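STBB protein (Escherichia coli, PDB 2JD3) probably binds the plasmid partition site parC as a ribbon-helix-helix dimer and helps ParM actin-like filaments segregate the plasmid. Local coordinates at residues Lys18-Gln23 against Leu60-Leu65. Residues are numbered along the deposited sequence; the frame is centred on the assembly and turned at random.
Sequences KAADFQ and LLTAIL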
loop_
_atom_site.group_PDB
_atom_site.type_symbol
_atom_site.label_atom_id
_atom_site.label_comp_id
_atom_site.label_asym_id
_atom_site.label_seq_id
_atom_site.Cartn_x
_atom_site.Cartn_y
_atom_site.Cartn_z
ATOM N N LYS A 18 18.846 -3.442 -3.956
ATOM C CA LYS A 18 17.702 -4.064 -4.615
ATOM C C LYS A 18 16.930 -3.066 -5.473
ATOM O O LYS A 18 16.853 -1.884 -5.146
ATOM C CB LYS A 18 16.769 -4.668 -3.571
ATOM C CG LYS A 18 17.411 -5.739 -2.721
ATOM C CD LYS A 18 16.369 -6.523 -1.942
ATOM C CE LYS A 18 16.985 -7.748 -1.293
ATOM N NZ LYS A 18 15.949 -8.603 -0.649
ATOM N N ALA A 19 16.353 -3.547 -6.568
ATOM C CA ALA A 19 15.590 -2.685 -7.467
ATOM C C ALA A 19 14.520 -1.921 -6.713
ATOM O O ALA A 19 14.563 -0.694 -6.626
ATOM C CB ALA A 19 14.942 -3.506 -8.568
ATOM N N ALA A 20 13.561 -2.661 -6.165
ATOM C CA ALA A 20 12.458 -2.068 -5.425
ATOM C C ALA A 20 12.926 -1.021 -4.430
ATOM O O ALA A 20 12.455 0.110 -4.469
ATOM C CB ALA A 20 11.666 -3.152 -4.711
ATOM N N ASP A 21 13.850 -1.382 -3.545
ATOM C CA ASP A 21 14.330 -0.417 -2.560
ATOM C C ASP A 21 14.911 0.822 -3.231
ATOM O O ASP A 21 14.684 1.949 -2.788
ATOM C CB ASP A 21 15.385 -1.045 -1.647
ATOM C CG ASP A 21 14.869 -2.265 -0.921
ATOM O OD1 ASP A 21 14.934 -2.297 0.327
ATOM O OD2 ASP A 21 14.394 -3.197 -1.604
ATOM N N PHE A 22 15.652 0.619 -4.312
ATOM C CA PHE A 22 16.246 1.748 -5.004
ATOM C C PHE A 22 15.180 2.627 -5.632
ATOM O O PHE A 22 15.257 3.845 -5.563
ATOM C CB PHE A 22 17.212 1.278 -6.090
ATOM C CG PHE A 22 18.028 2.389 -6.681
ATOM C CD1 PHE A 22 19.054 2.981 -5.943
ATOM C CD2 PHE A 22 17.744 2.880 -7.953
ATOM C CE1 PHE A 22 19.782 4.048 -6.459
ATOM C CE2 PHE A 22 18.464 3.946 -8.479
ATOM C CZ PHE A 22 19.485 4.533 -7.733
ATOM N N GLN A 23 14.186 2.015 -6.252
ATOM C CA GLN A 23 13.127 2.784 -6.885
ATOM C C GLN A 23 12.371 3.595 -5.827
ATOM O O GLN A 23 11.847 4.675 -6.114
ATOM C CB GLN A 23 12.187 1.846 -7.652
ATOM C CG GLN A 23 10.978 2.526 -8.231
ATOM C CD GLN A 23 10.218 1.652 -9.217
ATOM O OE1 GLN A 23 9.020 1.864 -9.453
ATOM N NE2 GLN A 23 10.911 0.674 -9.813
ATOM N N LEU A 60 4.178 -8.913 -1.969
ATOM C CA LEU A 60 3.940 -9.148 -3.392
ATOM C C LEU A 60 4.176 -7.830 -4.152
ATOM O O LEU A 60 4.756 -7.818 -5.242
ATOM C CB LEU A 60 2.491 -9.599 -3.628
ATOM C CG LEU A 60 2.136 -11.010 -4.101
ATOM C CD1 LEU A 60 3.320 -11.933 -3.996
ATOM C CD2 LEU A 60 0.984 -11.516 -3.257
ATOM N N LEU A 61 3.701 -6.721 -3.584
ATOM C CA LEU A 61 3.870 -5.423 -4.226
ATOM C C LEU A 61 5.329 -5.052 -4.222
ATOM O O LEU A 61 5.842 -4.552 -5.218
ATOM C CB LEU A 61 3.084 -4.315 -3.518
ATOM C CG LEU A 61 1.556 -4.233 -3.584
ATOM C CD1 LEU A 61 1.145 -2.849 -3.118
ATOM C CD2 LEU A 61 1.050 -4.447 -4.981
ATOM N N THR A 62 6.009 -5.283 -3.109
ATOM C CA THR A 62 7.421 -4.933 -3.064
ATOM C C THR A 62 8.145 -5.704 -4.146
ATOM O O THR A 62 8.882 -5.129 -4.944
ATOM C CB THR A 62 8.064 -5.280 -1.724
ATOM O OG1 THR A 62 7.550 -4.417 -0.711
ATOM C CG2 THR A 62 9.557 -5.105 -1.806
ATOM N N ALA A 63 7.910 -7.011 -4.174
ATOM C CA ALA A 63 8.536 -7.898 -5.136
ATOM C C ALA A 63 8.283 -7.513 -6.605
ATOM O O ALA A 63 9.211 -7.495 -7.412
ATOM C CB ALA A 63 8.076 -9.328 -4.869
ATOM N N ILE A 64 7.043 -7.190 -6.954
ATOM C CA ILE A 64 6.727 -6.835 -8.335
ATOM C C ILE A 64 7.196 -5.434 -8.752
ATOM O O ILE A 64 7.432 -5.181 -9.938
ATOM C CB ILE A 64 5.202 -6.941 -8.596
ATOM C CG1 ILE A 64 4.946 -7.289 -10.063
ATOM C CG2 ILE A 64 4.515 -5.627 -8.274
ATOM C CD1 ILE A 64 3.488 -7.599 -10.375
ATOM N N LEU A 65 7.342 -4.543 -7.773
ATOM C CA LEU A 65 7.745 -3.154 -8.007
ATOM C C LEU A 65 8.805 -2.908 -9.083
ATOM O O LEU A 65 9.924 -3.396 -8.990
ATOM C CB LEU A 65 8.227 -2.531 -6.699
ATOM C CG LEU A 65 7.967 -1.035 -6.483
ATOM C CD1 LEU A 65 9.262 -0.363 -6.113
ATOM C CD2 LEU A 65 7.345 -0.402 -7.711
#
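In this ribbon-helix-helix protein, A20 and Q23 on the first helix of the motif, 19-29, meet T62, in the last turn of helix 56-64, and L65 just past its end; helix 56-64 follows the motif's second helix. No hydrogen bond crosses; van der Waals packing joins the two segments where the first helix begins, just after K18 at its N-cap, and the other runs out. The backbones come nearest at A20 and L65, whose CA atoms are 5.5 Å apart. L65, the first residue beyond its helix, directs its side chain at one turn of the facing helix, and CD1 settles in the notch between A20 and Q23. There L65 CD1 lies 3.9 Å from A20 CB and 3.6 Å from A20 O, a carbonyl already taken by the hydroxyl of T24. Q23 closes the notch from the opposite direction: CG stands anti to the backbone N (chi1 174°) and the chain runs on extended, bringing CD within 3.8 Å of CD1 of L65. Cut back to an alanine, Q23 would probably leave both L65 methyls without the cover of CG and CD, and the isobutyl group freer to turn. T62 OG1 bonds to P58 O of its own chain and also to N42 of the second subunit, whereas D21 OD2 makes a salt bridge to R41 of that subunit while OD1 takes the backbone N of H15 in its own chain. What T62 offers A20 is its methyl and its carbonyl: A20 CB sits 4.1 Å from T62 CG2 and 3.4 Å from T62 O.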